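Local coordinates for protein MB2760 (PDB 2BNG) that hydrolyses long or bulky lipophilic epoxides such as 9,10-epoxystearic acid and cholesterol 5,6-oxide to diols in vitro, its physiological substrates being still unidentified, at residues 23-26 and 27-30; 52-56 and 57-61; 136-139 and 140-144. All coordinates share one frame; numbering follows the deposited sequence.

The three contacts follow one another along the chain, each a local piece of backbone and side-chain packing. Contact 1 is the C-terminal part of helix 13-30, contact 2 joins strand 52-55, outermost within this chain in the six-stranded mixed sheet, to helix 57-65, and contact 3 is the end of helix 126-139 with the loop that follows. Contacts 1 and 2 have centres about 17 Å apart and nearest atoms about 6 Å apart, both within the limonene-1,2-epoxide hydrolase catalytic domain. Contact 3 is remote, its centre about 27 Å from the centre of contact 1 and about 33 Å from that of contact 2. Of the three, contact 1 comes nearest to Asp93 and Asp122, the likely active-site aspartates.

Contact 1 of 3, residues 23-26 and 27-30; sequences AFLN and ALQN
Four consecutive i to i+4 backbone hydrogen bonds join residues 23-26 to residues 27-30. The shortest runs from Asn30 N to Asn26 O at 2.8 Å. Ala27 N to Ala23 O (2.9 Å), Leu28 N to Phe24 O and Gln29 N to Leu25 O continue the same alpha-helical pattern, in the C-terminal part of helix 13-30 of this NTF2-like fold. The straightest is the one donated by Gln29, with 168° at the hydrogen. The side-chain amide of Gln29 reaches out of the helix on an extended chain, and its NE2 is hydrogen-bonded to Val75 O of strand 72-83.

The buried face carries the apolar packing. Phe24 has CG anti to its backbone nitrogen (chi1 166°), which directs the ring along the helix to Leu28. Its CZ lies 3.9 Å from Leu28 CD1, the methyl approaching the ring obliquely. The same ring meets Trp120 edge-to-face and touches Val36 and Ala39 of helix 33-39. Leu25, whose side chain also packs on Ile77, lies about 6 Å from the side chains of Asp93 and Asp122, the likely catalytic proton donor and acceptor. This places the helix face beside the active site. Leu28 CD1 also touches Leu25, lying 4.1 Å from Leu25 CD2.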
loop_
_atom_site.group_PDB
_atom_site.type_symbol
_atom_site.label_atom_id
_atom_site.label_comp_id
_atom_site.label_asym_id
_atom_site.label_seq_id
_atom_site.Cartn_x
_atom_site.Cartn_y
_atom_site.Cartn_z
ATOM N N ALA C 23 15.587 -26.151 13.386
ATOM C CA ALA C 23 16.914 -25.843 12.826
ATOM C C ALA C 23 17.696 -27.142 12.573
ATOM O O ALA C 23 18.298 -27.320 11.507
ATOM C CB ALA C 23 17.686 -24.900 13.718
ATOM N N PHE C 24 17.634 -28.075 13.519
ATOM C CA PHE C 24 18.346 -29.322 13.339
ATOM C C PHE C 24 17.853 -30.162 12.134
ATOM O O PHE C 24 18.647 -30.630 11.332
ATOM C CB PHE C 24 18.348 -30.143 14.629
ATOM C CG PHE C 24 18.778 -31.556 14.425
ATOM C CD1 PHE C 24 20.100 -31.848 14.119
ATOM C CD2 PHE C 24 17.841 -32.590 14.496
ATOM C CE1 PHE C 24 20.501 -33.155 13.900
ATOM C CE2 PHE C 24 18.214 -33.910 14.294
ATOM C CZ PHE C 24 19.560 -34.206 13.992
ATOM N N LEU C 25 16.546 -30.337 12.019
ATOM C CA LEU C 25 15.960 -31.108 10.920
ATOM C C LEU C 25 16.167 -30.469 9.539
ATOM O O LEU C 25 16.468 -31.185 8.573
ATOM C CB LEU C 25 14.488 -31.427 11.196
ATOM C CG LEU C 25 14.295 -32.377 12.398
ATOM C CD1 LEU C 25 12.832 -32.348 12.852
ATOM C CD2 LEU C 25 14.753 -33.816 12.097
ATOM N N ASN C 26 16.059 -29.143 9.445
ATOM C CA ASN C 26 16.427 -28.462 8.206
ATOM C C ASN C 26 17.904 -28.662 7.913
ATOM O O ASN C 26 18.290 -28.885 6.769
ATOM C CB ASN C 26 16.043 -26.972 8.209
ATOM C CG ASN C 26 14.517 -26.757 8.140
ATOM O OD1 ASN C 26 13.811 -27.382 7.336
ATOM N ND2 ASN C 26 14.011 -25.882 8.994
ATOM N N ALA C 27 18.732 -28.634 8.949
ATOM C CA ALA C 27 20.163 -28.814 8.770
ATOM C C ALA C 27 20.511 -30.170 8.168
ATOM O O ALA C 27 21.394 -30.256 7.317
ATOM C CB ALA C 27 20.917 -28.597 10.091
ATOM N N LEU C 28 19.818 -31.222 8.606
ATOM C CA LEU C 28 19.975 -32.560 8.038
ATOM C C LEU C 28 19.604 -32.610 6.564
ATOM O O LEU C 28 20.336 -33.164 5.740
ATOM C CB LEU C 28 19.081 -33.554 8.751
ATOM C CG LEU C 28 19.477 -34.237 10.038
ATOM C CD1 LEU C 28 18.300 -35.130 10.411
ATOM C CD2 LEU C 28 20.757 -35.048 9.879
ATOM N N GLN C 29 18.443 -32.055 6.247
ATOM C CA GLN C 29 17.951 -32.009 4.884
ATOM C C GLN C 29 18.933 -31.206 4.017
ATOM O O GLN C 29 19.245 -31.598 2.896
ATOM C CB GLN C 29 16.536 -31.404 4.859
ATOM C CG GLN C 29 16.009 -31.221 3.453
ATOM C CD GLN C 29 14.507 -31.032 3.358
ATOM O OE1 GLN C 29 14.006 -30.896 2.272
ATOM N NE2 GLN C 29 13.793 -31.045 4.470
ATOM N N ASN C 30 19.446 -30.105 4.565
ATOM C CA ASN C 30 20.307 -29.185 3.816
ATOM C C ASN C 30 21.780 -29.587 3.800
ATOM O O ASN C 30 22.609 -28.931 3.147
ATOM C CB ASN C 30 20.200 -27.756 4.367
ATOM C CG ASN C 30 18.863 -27.121 4.100
ATOM O OD1 ASN C 30 18.081 -27.558 3.252
ATOM N ND2 ASN C 30 18.590 -26.076 4.842
#

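Contact 2 of 3, residues 52-56 and 57-61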
loop_
_atom_site.group_PDB
_atom_site.type_symbol
_atom_site.label_atom_id
_atom_site.label_comp_id
_atom_site.label_asym_id
_atom_site.label_seq_id
_atom_site.Cartn_x
_atom_site.Cartn_y
_atom_site.Cartn_z
ATOM N N SER C 52 17.593 -49.171 16.284
ATOM C CA SER C 52 18.939 -48.739 16.547
ATOM C C SER C 52 18.972 -47.773 17.709
ATOM O O SER C 52 18.043 -46.961 17.904
ATOM C CB SER C 52 19.577 -48.107 15.297
ATOM O OG SER C 52 19.039 -46.834 14.982
ATOM N N ARG C 53 20.039 -47.898 18.489
ATOM C CA ARG C 53 20.387 -46.905 19.477
ATOM C C ARG C 53 21.864 -46.532 19.390
ATOM O O ARG C 53 22.732 -47.394 19.362
ATOM C CB ARG C 53 20.030 -47.349 20.888
ATOM C CG ARG C 53 20.371 -46.230 21.842
ATOM C CD ARG C 53 20.171 -46.544 23.283
ATOM N NE ARG C 53 18.760 -46.620 23.553
ATOM C CZ ARG C 53 18.205 -47.738 23.959
ATOM N NH1 ARG C 53 18.982 -48.791 24.150
ATOM N NH2 ARG C 53 16.913 -47.792 24.192
ATOM N N ILE C 54 22.128 -45.235 19.334
ATOM C CA ILE C 54 23.486 -44.715 19.346
ATOM C C ILE C 54 23.584 -43.718 20.480
ATOM O O ILE C 54 22.649 -42.936 20.721
ATOM C CB ILE C 54 23.855 -44.033 17.995
ATOM C CG1 ILE C 54 23.995 -45.087 16.896
ATOM C CG2 ILE C 54 25.162 -43.258 18.103
ATOM C CD1 ILE C 54 24.309 -44.509 15.516
ATOM N N ARG C 55 24.727 -43.746 21.155
ATOM C CA ARG C 55 25.042 -42.803 22.216
ATOM C C ARG C 55 26.193 -41.877 21.884
ATOM O O ARG C 55 27.280 -42.329 21.542
ATOM C CB ARG C 55 25.398 -43.572 23.453
ATOM C CG ARG C 55 24.387 -44.608 23.683
ATOM C CD ARG C 55 24.580 -45.153 24.987
ATOM N NE ARG C 55 24.547 -43.977 25.818
ATOM C CZ ARG C 55 23.607 -43.723 26.711
ATOM N NH1 ARG C 55 22.608 -44.537 26.961
ATOM N NH2 ARG C 55 23.671 -42.631 27.380
ATOM N N GLY C 56 25.952 -40.581 22.020
ATOM C CA GLY C 56 26.995 -39.594 21.824
ATOM C C GLY C 56 26.750 -38.732 20.615
ATOM O O GLY C 56 26.631 -39.242 19.505
ATOM N N GLY C 57 26.679 -37.423 20.848
ATOM C CA GLY C 57 26.446 -36.442 19.803
ATOM C C GLY C 57 27.492 -36.430 18.704
ATOM O O GLY C 57 27.169 -36.339 17.528
ATOM N N ARG C 58 28.751 -36.529 19.084
ATOM C CA ARG C 58 29.833 -36.579 18.096
ATOM C C ARG C 58 29.898 -37.785 17.219
ATOM O O ARG C 58 30.247 -37.688 16.048
ATOM C CB ARG C 58 31.139 -36.564 18.793
ATOM C CG ARG C 58 31.382 -35.283 19.206
ATOM C CD ARG C 58 32.383 -35.456 20.132
ATOM N NE ARG C 58 32.434 -34.232 20.725
ATOM C CZ ARG C 58 32.685 -33.234 19.969
ATOM N NH1 ARG C 58 32.915 -33.416 18.676
ATOM N NH2 ARG C 58 32.710 -32.106 20.538
ATOM N N ARG C 59 29.623 -38.929 17.809
ATOM C CA ARG C 59 29.592 -40.129 17.044
ATOM C C ARG C 59 28.414 -40.107 16.059
ATOM O O ARG C 59 28.577 -40.520 14.910
ATOM C CB ARG C 59 29.555 -41.315 17.990
ATOM C CG ARG C 59 29.444 -42.623 17.308
ATOM C CD ARG C 59 30.091 -43.683 18.131
ATOM N NE ARG C 59 29.251 -44.854 18.233
ATOM C CZ ARG C 59 29.010 -45.516 19.359
ATOM N NH1 ARG C 59 29.559 -45.176 20.485
ATOM N NH2 ARG C 59 28.233 -46.555 19.365
ATOM N N THR C 60 27.253 -39.602 16.505
ATOM C CA THR C 60 26.069 -39.464 15.633
ATOM C C THR C 60 26.296 -38.407 14.545
ATOM O O THR C 60 25.967 -38.630 13.370
ATOM C CB THR C 60 24.791 -39.129 16.442
ATOM O OG1 THR C 60 24.523 -40.195 17.359
ATOM C CG2 THR C 60 23.580 -38.931 15.527
ATOM N N ALA C 61 26.874 -37.273 14.954
ATOM C CA ALA C 61 27.181 -36.170 14.050
ATOM C C ALA C 61 28.093 -36.590 12.897
ATOM O O ALA C 61 27.819 -36.236 11.744
ATOM C CB ALA C 61 27.760 -34.998 14.801
#
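Ile54 comes near the helix through its CG2 branch, which lies 3.2 Å from Thr60 OG1. With CG1 beside the backbone nitrogen (chi1 -70°), CG2 stands anti to that nitrogen, the branch that meets the helix. CG2 also lies over one face of the Arg59 guanidinium, 4.4 Å from Arg59 NE. Backbone hydrogen bonding to Tyr46 ties Ile54 to the neighbouring strand 44-48. The CB of Arg55 points away from the helix and its side chain touches Val45, but the Arg55 carbonyl oxygen lies over the same guanidinium face, 3.8 Å from Arg59 NH1.

At Gly56 the backbone leaves strand 52-55, outermost within this chain, and enters helix 57-65, a strand-to-helix turn with this glycine as N-cap residue. Its phi and psi of 113° and 122° leave no room for a CB beside the carbonyl oxygen of Arg55, which suits glycine here. The chain turns sharply, and the N-to-C directions of strand 52-55 and the short segment 57-61 differ by 122°. Gly56 O accepts two hydrogen bonds from one residue: Thr60 N at 3.1 Å, as the first i to i+4 bond of the helix, and Thr60 OG1 at 3.2 Å. The hydroxyl sits above the carbonyl plane and the amide approaches from the opposite face. Thr60 can make both because OG1 lies beside its own backbone nitrogen, and its side chain also touches Leu44 and Tyr46.

Contact 3 of 3, residues 136-139 and 140-144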
loop_
_atom_site.group_PDB
_atom_site.type_symbol
_atom_site.label_atom_id
_atom_site.label_comp_id
_atom_site.label_asym_id
_atom_site.label_seq_id
_atom_site.Cartn_x
_atom_site.Cartn_y
_atom_site.Cartn_z
ATOM N N GLY C 136 8.874 -46.644 -4.181
ATOM C CA GLY C 136 10.172 -46.181 -4.635
ATOM C C GLY C 136 10.661 -47.038 -5.784
ATOM O O GLY C 136 11.068 -46.531 -6.843
ATOM N N LEU C 137 10.611 -48.347 -5.572
ATOM C CA LEU C 137 11.030 -49.300 -6.583
ATOM C C LEU C 137 10.205 -49.205 -7.865
ATOM O O LEU C 137 10.760 -49.218 -8.953
ATOM C CB LEU C 137 10.995 -50.710 -6.018
ATOM C CG LEU C 137 12.031 -50.998 -4.935
ATOM C CD1 LEU C 137 11.787 -52.407 -4.410
ATOM C CD2 LEU C 137 13.486 -50.821 -5.448
ATOM N N VAL C 138 8.891 -49.089 -7.729
ATOM C CA VAL C 138 8.019 -48.913 -8.885
ATOM C C VAL C 138 8.354 -47.619 -9.644
ATOM O O VAL C 138 8.395 -47.611 -10.886
ATOM C CB VAL C 138 6.514 -48.953 -8.507
ATOM C CG1 VAL C 138 5.657 -48.417 -9.640
ATOM C CG2 VAL C 138 6.086 -50.379 -8.146
ATOM N N ALA C 139 8.608 -46.543 -8.902
ATOM C CA ALA C 139 8.881 -45.244 -9.514
ATOM C C ALA C 139 10.219 -45.216 -10.281
ATOM O O ALA C 139 10.406 -44.418 -11.186
ATOM C CB ALA C 139 8.825 -44.158 -8.484
ATOM N N LEU C 140 11.126 -46.104 -9.922
ATOM C CA LEU C 140 12.382 -46.348 -10.621
ATOM C C LEU C 140 12.205 -46.727 -12.081
ATOM O O LEU C 140 13.129 -46.594 -12.892
ATOM C CB LEU C 140 13.090 -47.521 -9.958
ATOM C CG LEU C 140 14.465 -47.387 -9.328
ATOM C CD1 LEU C 140 14.582 -46.080 -8.592
ATOM C CD2 LEU C 140 14.727 -48.581 -8.426
ATOM N N VAL C 141 10.979 -47.234 -12.378
ATOM C CA VAL C 141 10.663 -47.828 -13.659
ATOM C C VAL C 141 9.579 -46.963 -14.314
ATOM O O VAL C 141 9.569 -46.763 -15.528
ATOM C CB VAL C 141 10.184 -49.278 -13.405
ATOM C CG1 VAL C 141 9.439 -49.777 -14.467
ATOM C CG2 VAL C 141 11.292 -50.194 -13.267
ATOM N N VAL C 142 8.674 -46.447 -13.490
ATOM C CA VAL C 142 7.643 -45.509 -13.924
ATOM C C VAL C 142 7.859 -44.207 -13.145
ATOM O O VAL C 142 7.252 -44.005 -12.086
ATOM C CB VAL C 142 6.206 -46.033 -13.640
ATOM C CG1 VAL C 142 5.179 -45.194 -14.388
ATOM C CG2 VAL C 142 6.074 -47.507 -13.998
ATOM N N PRO C 143 8.733 -43.317 -13.659
ATOM C CA PRO C 143 9.074 -42.101 -12.910
ATOM C C PRO C 143 7.856 -41.280 -12.568
ATOM O O PRO C 143 7.935 -40.304 -11.884
ATOM C CB PRO C 143 9.969 -41.305 -13.861
ATOM C CG PRO C 143 10.170 -42.124 -15.049
ATOM C CD PRO C 143 9.441 -43.413 -14.945
ATOM N N SER C 144 6.701 -41.662 -13.027
ATOM C CA SER C 144 5.589 -40.878 -12.631
ATOM C C SER C 144 5.004 -41.266 -11.345
ATOM O O SER C 144 4.074 -40.672 -10.977
ATOM C CB SER C 144 4.476 -41.047 -13.589
ATOM O OG SER C 144 3.255 -40.648 -13.005
#
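Leu140 N bonds back to the last turn of the helix, reaching Gly136 O at 3.1 Å in an ordinary i to i+4 bond, with a weak second bond to Leu137 O. Val138 O is held twice by the chain beyond. Val142 N lies in its carbonyl plane at 2.9 Å, with 163° at the hydrogen. Val141 N, at 3.0 Å, sits well above that plane.

This is the C-terminal end of helix 126-139: Val138 O takes an i to i+3 bond from Val141 N as well as the i to i+4 bond from Val142 N, and the chain passes into a loop. Two CA-H...O contacts run in opposite senses across the turn: Ala139 CA lies 3.3 Å from Val142 O, and Pro143 CA lies 3.2 Å from Ala139 O. The proline nitrogen has no hydrogen to offer that carbonyl.

Among the side chains, Leu137 and Leu140 lie alongside each other and point the same way, their CD2 methyls 3.9 Å apart. Both also pack on Leu100 of strand 100-113, and Leu140 on Pro99. On another part of the turn Val138 CG1 comes within 4.5 Å of Val142 CG2, the branch of Val142 set beside its backbone nitrogen, while Val138 also touches Leu145.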